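Local coordinates for protein putative rhamnosidase (Streptomyces avermitilis, PDB 3W5M) that hydrolyses terminal non-reducing alpha-L-rhamnose residues from rhamnosides such as citrus flavonoid glycosides and gum arabic, at residues W118-S124 / P397-Q402; L328-N334 / N370-V376. All blocks are in the same frame, centred on the assembly; numbering follows the deposited sequence.

Interaction 1 of 2, residues W118-S124 / P397-Q402; sequences WSAKWIS and PALLAQ
Leu400 sits between two tryptophans of 118-124. Its CD2 lies over one face of the Trp118 six-membered ring, 3.7 Å from the centroid, while its CB stands almost squarely above the Trp122 six-membered ring, 9° off the normal. Having CG anti to the backbone N (chi1 -172°) places the methyls between the rings, CD1 against Ala120 CB at 3.6 Å and CD2 over Trp118. Gln402 extends its chain so that OE1 takes two backbone N-H groups, Ser119 N at 2.8 Å and Ala120 N at 3.2 Å, the latter nearly along the C=O axis. At the other end Ile123 and Leu399 form an antiparallel hydrogen-bonded pair, Ile123 N to Leu399 O 2.9 Å, and Ser124 OG donates to Pro397 O (2.7 Å) from above the carbonyl plane. Further out, Gln402 NE2 bonds to Glu404 OE2 and Gln117 O, fixing the amide's orientation, and Tyr356 meets Trp118 edge-to-face. The contact joins edge strand 123-124 and the loop before it to strand 398-407, in the facing sheet of the alpha-L-rhamnosidase N-terminal domain beta-sandwich. With one beta bridge between the backbones, side chains carry much of the rest: the leucine-tryptophan CH-pi contacts, the glutamine amide and the serine hydroxyl.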
loop_
_atom_site.group_PDB
_atom_site.type_symbol
_atom_site.label_atom_id
_atom_site.label_comp_id
_atom_site.label_asym_id
_atom_site.label_seq_id
_atom_site.Cartn_x
_atom_site.Cartn_y
_atom_site.Cartn_z
ATOM N N TRP A 118 -2.524 -1.302 -28.627
ATOM C CA TRP A 118 -1.192 -1.851 -28.369
ATOM C C TRP A 118 -0.790 -2.773 -29.504
ATOM O O TRP A 118 -1.573 -3.637 -29.935
ATOM C CB TRP A 118 -1.143 -2.679 -27.095
ATOM C CG TRP A 118 -1.310 -1.944 -25.818
ATOM C CD1 TRP A 118 -2.496 -1.647 -25.175
ATOM C CD2 TRP A 118 -0.257 -1.487 -24.955
ATOM N NE1 TRP A 118 -2.237 -0.989 -23.979
ATOM C CE2 TRP A 118 -0.870 -0.882 -23.823
ATOM C CE3 TRP A 118 1.148 -1.472 -25.058
ATOM C CZ2 TRP A 118 -0.130 -0.301 -22.791
ATOM C CZ3 TRP A 118 1.888 -0.887 -24.011
ATOM C CH2 TRP A 118 1.244 -0.316 -22.899
ATOM N N SER A 119 0.433 -2.610 -30.000
ATOM C CA SER A 119 1.001 -3.626 -30.864
ATOM C C SER A 119 2.247 -4.290 -30.230
ATOM O O SER A 119 2.839 -5.219 -30.795
ATOM C CB SER A 119 1.345 -3.014 -32.207
ATOM O OG SER A 119 2.305 -1.995 -32.018
ATOM N N ALA A 120 2.644 -3.798 -29.055
ATOM C CA ALA A 120 3.768 -4.356 -28.313
ATOM C C ALA A 120 3.512 -5.832 -27.934
ATOM O O ALA A 120 2.359 -6.255 -27.851
ATOM C CB ALA A 120 4.017 -3.508 -27.065
ATOM N N LYS A 121 4.575 -6.606 -27.723
ATOM C CA LYS A 121 4.481 -7.982 -27.209
ATOM C C LYS A 121 5.060 -8.096 -25.805
ATOM O O LYS A 121 6.065 -7.433 -25.471
ATOM C CB LYS A 121 5.251 -8.970 -28.100
ATOM C CG LYS A 121 5.100 -8.794 -29.604
ATOM C CD LYS A 121 3.712 -9.113 -30.105
ATOM C CE LYS A 121 3.774 -9.393 -31.608
ATOM N NZ LYS A 121 2.516 -8.995 -32.295
ATOM N N TRP A 122 4.453 -8.960 -24.992
ATOM C CA TRP A 122 4.999 -9.253 -23.677
ATOM C C TRP A 122 6.319 -9.978 -23.822
ATOM O O TRP A 122 6.402 -10.998 -24.516
ATOM C CB TRP A 122 4.033 -10.112 -22.890
ATOM C CG TRP A 122 2.806 -9.388 -22.484
ATOM C CD1 TRP A 122 1.569 -9.392 -23.126
ATOM C CD2 TRP A 122 2.663 -8.554 -21.342
ATOM N NE1 TRP A 122 0.682 -8.600 -22.433
ATOM C CE2 TRP A 122 1.318 -8.092 -21.323
ATOM C CE3 TRP A 122 3.544 -8.144 -20.319
ATOM C CZ2 TRP A 122 0.841 -7.233 -20.336
ATOM C CZ3 TRP A 122 3.054 -7.281 -19.338
ATOM C CH2 TRP A 122 1.722 -6.841 -19.357
ATOM N N ILE A 123 7.358 -9.485 -23.143
ATOM C CA ILE A 123 8.644 -10.164 -23.169
ATOM C C ILE A 123 9.212 -10.393 -21.768
ATOM O O ILE A 123 8.955 -9.612 -20.834
ATOM C CB ILE A 123 9.696 -9.428 -24.018
ATOM C CG1 ILE A 123 9.961 -8.017 -23.458
ATOM C CG2 ILE A 123 9.325 -9.426 -25.503
ATOM C CD1 ILE A 123 11.086 -7.294 -24.177
ATOM N N SER A 124 10.035 -11.435 -21.659
ATOM C CA SER A 124 10.693 -11.839 -20.406
ATOM C C SER A 124 12.161 -12.110 -20.695
ATOM O O SER A 124 12.508 -12.438 -21.829
ATOM C CB SER A 124 10.096 -13.144 -19.903
ATOM O OG SER A 124 8.850 -12.967 -19.266
ATOM N N PRO A 397 8.700 -12.612 -14.341
ATOM C CA PRO A 397 8.134 -11.333 -14.756
ATOM C C PRO A 397 8.248 -11.012 -16.249
ATOM O O PRO A 397 9.146 -11.504 -16.966
ATOM C CB PRO A 397 8.897 -10.308 -13.887
ATOM C CG PRO A 397 10.164 -10.980 -13.550
ATOM C CD PRO A 397 9.873 -12.454 -13.471
ATOM N N ALA A 398 7.331 -10.174 -16.704
ATOM C CA ALA A 398 7.256 -9.787 -18.090
ATOM C C ALA A 398 7.031 -8.289 -18.254
ATOM O O ALA A 398 6.419 -7.655 -17.408
ATOM C CB ALA A 398 6.149 -10.594 -18.804
ATOM N N LEU A 399 7.543 -7.753 -19.357
ATOM C CA LEU A 399 7.473 -6.326 -19.719
ATOM C C LEU A 399 6.624 -6.114 -20.976
ATOM O O LEU A 399 6.734 -6.871 -21.943
ATOM C CB LEU A 399 8.899 -5.797 -19.998
ATOM C CG LEU A 399 9.004 -4.349 -20.472
ATOM C CD1 LEU A 399 8.675 -3.328 -19.389
ATOM C CD2 LEU A 399 10.389 -4.076 -21.078
ATOM N N LEU A 400 5.845 -5.035 -20.990
ATOM C CA LEU A 400 5.171 -4.574 -22.196
ATOM C C LEU A 400 5.518 -3.099 -22.385
ATOM O O LEU A 400 5.321 -2.273 -21.483
ATOM C CB LEU A 400 3.647 -4.771 -22.073
ATOM C CG LEU A 400 2.813 -4.507 -23.332
ATOM C CD1 LEU A 400 3.040 -5.647 -24.323
ATOM C CD2 LEU A 400 1.345 -4.401 -22.979
ATOM N N ALA A 401 6.106 -2.753 -23.531
ATOM C CA ALA A 401 6.497 -1.338 -23.739
ATOM C C ALA A 401 6.255 -0.894 -25.180
ATOM O O ALA A 401 6.529 -1.653 -26.116
ATOM C CB ALA A 401 7.961 -1.133 -23.359
ATOM N N GLN A 402 5.732 0.307 -25.336
ATOM C CA GLN A 402 5.434 0.891 -26.669
ATOM C C GLN A 402 5.808 2.361 -26.682
ATOM O O GLN A 402 5.215 3.160 -25.987
ATOM C CB GLN A 402 3.950 0.764 -26.969
ATOM C CG GLN A 402 3.483 1.245 -28.344
ATOM C CD GLN A 402 2.173 0.545 -28.726
ATOM O OE1 GLN A 402 2.104 -0.689 -28.720
ATOM N NE2 GLN A 402 1.145 1.324 -29.069
#

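Interaction 2 of 2, residues L328-N334 / N370-V376; sequences LYEAHLN and NALAAYV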
loop_
_atom_site.group_PDB
_atom_site.type_symbol
_atom_site.label_atom_id
_atom_site.label_comp_id
_atom_site.label_asym_id
_atom_site.label_seq_id
_atom_site.Cartn_x
_atom_site.Cartn_y
_atom_site.Cartn_z
ATOM N N LEU A 328 7.444 -5.779 -11.880
ATOM C CA LEU A 328 7.702 -4.361 -11.690
ATOM C C LEU A 328 8.753 -3.997 -12.729
ATOM O O LEU A 328 9.514 -4.863 -13.137
ATOM C CB LEU A 328 8.321 -4.062 -10.299
ATOM C CG LEU A 328 7.576 -4.536 -9.043
ATOM C CD1 LEU A 328 8.498 -4.304 -7.845
ATOM C CD2 LEU A 328 6.280 -3.772 -8.868
ATOM N N TYR A 329 8.793 -2.723 -13.109
ATOM C CA TYR A 329 9.780 -2.283 -14.097
ATOM C C TYR A 329 10.248 -0.866 -13.764
ATOM O O TYR A 329 9.566 -0.096 -13.046
ATOM C CB TYR A 329 9.217 -2.341 -15.530
ATOM C CG TYR A 329 8.235 -1.246 -15.811
ATOM C CD1 TYR A 329 6.897 -1.336 -15.347
ATOM C CD2 TYR A 329 8.623 -0.095 -16.471
ATOM C CE1 TYR A 329 6.002 -0.310 -15.551
ATOM C CE2 TYR A 329 7.721 0.948 -16.676
ATOM C CZ TYR A 329 6.412 0.826 -16.218
ATOM O OH TYR A 329 5.512 1.842 -16.416
ATOM N N GLU A 330 11.394 -0.519 -14.337
ATOM C CA GLU A 330 11.864 0.861 -14.378
ATOM C C GLU A 330 12.503 0.994 -15.738
ATOM O O GLU A 330 13.362 0.187 -16.072
ATOM C CB GLU A 330 12.933 1.097 -13.329
ATOM C CG GLU A 330 13.362 2.545 -13.231
ATOM C CD GLU A 330 14.480 2.697 -12.204
ATOM O OE1 GLU A 330 15.664 2.511 -12.561
ATOM O OE2 GLU A 330 14.146 2.961 -11.038
ATOM N N ALA A 331 12.058 1.979 -16.507
ATOM C CA ALA A 331 12.501 2.152 -17.865
ATOM C C ALA A 331 13.486 3.292 -17.948
ATOM O O ALA A 331 13.423 4.259 -17.168
ATOM C CB ALA A 331 11.322 2.434 -18.783
ATOM N N HIS A 332 14.343 3.179 -18.948
ATOM C CA HIS A 332 15.409 4.128 -19.245
ATOM C C HIS A 332 15.442 4.360 -20.749
ATOM O O HIS A 332 15.194 3.434 -21.536
ATOM C CB HIS A 332 16.750 3.522 -18.806
ATOM C CG HIS A 332 16.897 3.451 -17.317
ATOM N ND1 HIS A 332 16.243 2.508 -16.544
ATOM C CD2 HIS A 332 17.574 4.245 -16.454
ATOM C CE1 HIS A 332 16.518 2.721 -15.271
ATOM N NE2 HIS A 332 17.319 3.773 -15.188
ATOM N N LEU A 333 15.744 5.595 -21.154
ATOM C CA LEU A 333 15.814 5.923 -22.578
ATOM C C LEU A 333 17.046 6.849 -22.772
ATOM O O LEU A 333 17.111 7.920 -22.164
ATOM C CB LEU A 333 14.519 6.606 -23.017
ATOM C CG LEU A 333 14.428 7.114 -24.456
ATOM C CD1 LEU A 333 14.452 5.963 -25.451
ATOM C CD2 LEU A 333 13.173 7.942 -24.653
ATOM N N ASN A 334 17.995 6.393 -23.579
ATOM C CA ASN A 334 19.194 7.206 -23.948
ATOM C C ASN A 334 19.903 7.757 -22.726
ATOM O O ASN A 334 20.126 8.967 -22.610
ATOM C CB ASN A 334 18.789 8.328 -24.900
ATOM C CG ASN A 334 18.245 7.802 -26.211
ATOM O OD1 ASN A 334 17.295 8.363 -26.781
ATOM N ND2 ASN A 334 18.830 6.718 -26.691
ATOM N N ASN A 370 19.323 5.323 -30.840
ATOM C CA ASN A 370 18.572 5.414 -29.596
ATOM C C ASN A 370 18.661 4.069 -28.884
ATOM O O ASN A 370 18.877 3.033 -29.526
ATOM C CB ASN A 370 17.096 5.731 -29.872
ATOM C CG ASN A 370 16.864 7.154 -30.330
ATOM O OD1 ASN A 370 16.438 7.998 -29.552
ATOM N ND2 ASN A 370 17.090 7.417 -31.628
ATOM N N ALA A 371 18.529 4.084 -27.558
ATOM C CA ALA A 371 18.418 2.847 -26.789
ATOM C C ALA A 371 17.242 2.972 -25.791
ATOM O O ALA A 371 17.105 3.974 -25.097
ATOM C CB ALA A 371 19.711 2.585 -26.033
ATOM N N LEU A 372 16.401 1.946 -25.746
ATOM C CA LEU A 372 15.330 1.864 -24.742
ATOM C C LEU A 372 15.677 0.652 -23.870
ATOM O O LEU A 372 16.148 -0.366 -24.362
ATOM C CB LEU A 372 13.964 1.732 -25.421
ATOM C CG LEU A 372 12.744 1.629 -24.507
ATOM C CD1 LEU A 372 12.552 2.923 -23.750
ATOM C CD2 LEU A 372 11.506 1.299 -25.340
ATOM N N ALA A 373 15.495 0.770 -22.559
ATOM C CA ALA A 373 16.006 -0.254 -21.668
ATOM C C ALA A 373 15.101 -0.347 -20.449
ATOM O O ALA A 373 14.452 0.630 -20.116
ATOM C CB ALA A 373 17.392 0.107 -21.220
ATOM N N ALA A 374 15.077 -1.505 -19.793
ATOM C CA ALA A 374 14.285 -1.608 -18.545
ATOM C C ALA A 374 14.852 -2.647 -17.598
ATOM O O ALA A 374 15.394 -3.647 -18.041
ATOM C CB ALA A 374 12.801 -1.896 -18.850
ATOM N N TYR A 375 14.709 -2.406 -16.287
ATOM C CA TYR A 375 14.824 -3.449 -15.290
ATOM C C TYR A 375 13.439 -4.048 -15.160
ATOM O O TYR A 375 12.460 -3.309 -15.220
ATOM C CB TYR A 375 15.174 -2.880 -13.928
ATOM C CG TYR A 375 16.637 -2.516 -13.808
ATOM C CD1 TYR A 375 17.605 -3.519 -13.718
ATOM C CD2 TYR A 375 17.038 -1.191 -13.746
ATOM C CE1 TYR A 375 18.956 -3.203 -13.616
ATOM C CE2 TYR A 375 18.399 -0.858 -13.638
ATOM C CZ TYR A 375 19.341 -1.880 -13.572
ATOM O OH TYR A 375 20.714 -1.620 -13.482
ATOM N N VAL A 376 13.396 -5.362 -15.014
ATOM C CA VAL A 376 12.125 -6.100 -14.833
ATOM C C VAL A 376 12.236 -7.044 -13.631
ATOM O O VAL A 376 13.060 -7.955 -13.649
ATOM C CB VAL A 376 11.779 -6.927 -16.088
ATOM C CG1 VAL A 376 10.404 -7.599 -15.868
ATOM C CG2 VAL A 376 11.788 -6.039 -17.305
#
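Glu330 and Tyr375 face each other as an antiparallel hydrogen-bonded pair, their side chains running side by side on one face of the sheet. The glutamate is fully extended (chi1 -174°) and brings OE1 to the tyrosine ring edge, 4.1 Å from Tyr375 CD2, with carboxylate and ring planes 77° apart. Unlike Glu330, Tyr375 holds CG beside its backbone N, anti to the carbonyl carbon, and its ring runs alongside the glutamate chain. The same OE1 forms a salt bridge with Arg564 NE, and Tyr375 OH a hydrogen bond with Gln304 NE2. His332 and Ala373 follow on this face, with His332 N bonded to Ala373 O at 2.8 Å. Tyr329, Ala331, Leu333, Leu372, Ala374 and Val376 turn to the opposite face. There Leu333 and Leu372 both hold CG anti to the backbone N, and their CD1 methyls meet at 4.0 Å. The ladder closes with Asn334 N to Ala371 O, 3.0 Å. Regular backbone bonding thus joins neighbouring strands of the sandwich's antiparallel sheet, whose faces differ in chemistry: small and aliphatic groups with Tyr329 on one; on the other, Glu330, His332 and Tyr375 beside Ala373, with Glu330 and Tyr375 having polar partners outside the pair.

Leu399 joins the two contacts: its CD2 packs on Ala374 CB at 3.9 Å and its CD1 on Tyr329 CB at 4.0 Å, so the 398-407 strand lies against the face of the 328-333 and 368-377 pair that carries Tyr329, Ala374 and Val376. Pro397 adds a contact to Val376. Interaction 2 is buried throughout and lies within one sheet, relying on a regular backbone ladder. Interaction 1 is partly exposed at Ser119 and Lys121, and links a loop and short edge strand to a strand of the facing sheet; there side chains do more of the work. Because 123-124 belongs to the same sheet as the strands of interaction 2, interaction 1 spans the two layers of this beta-sandwich.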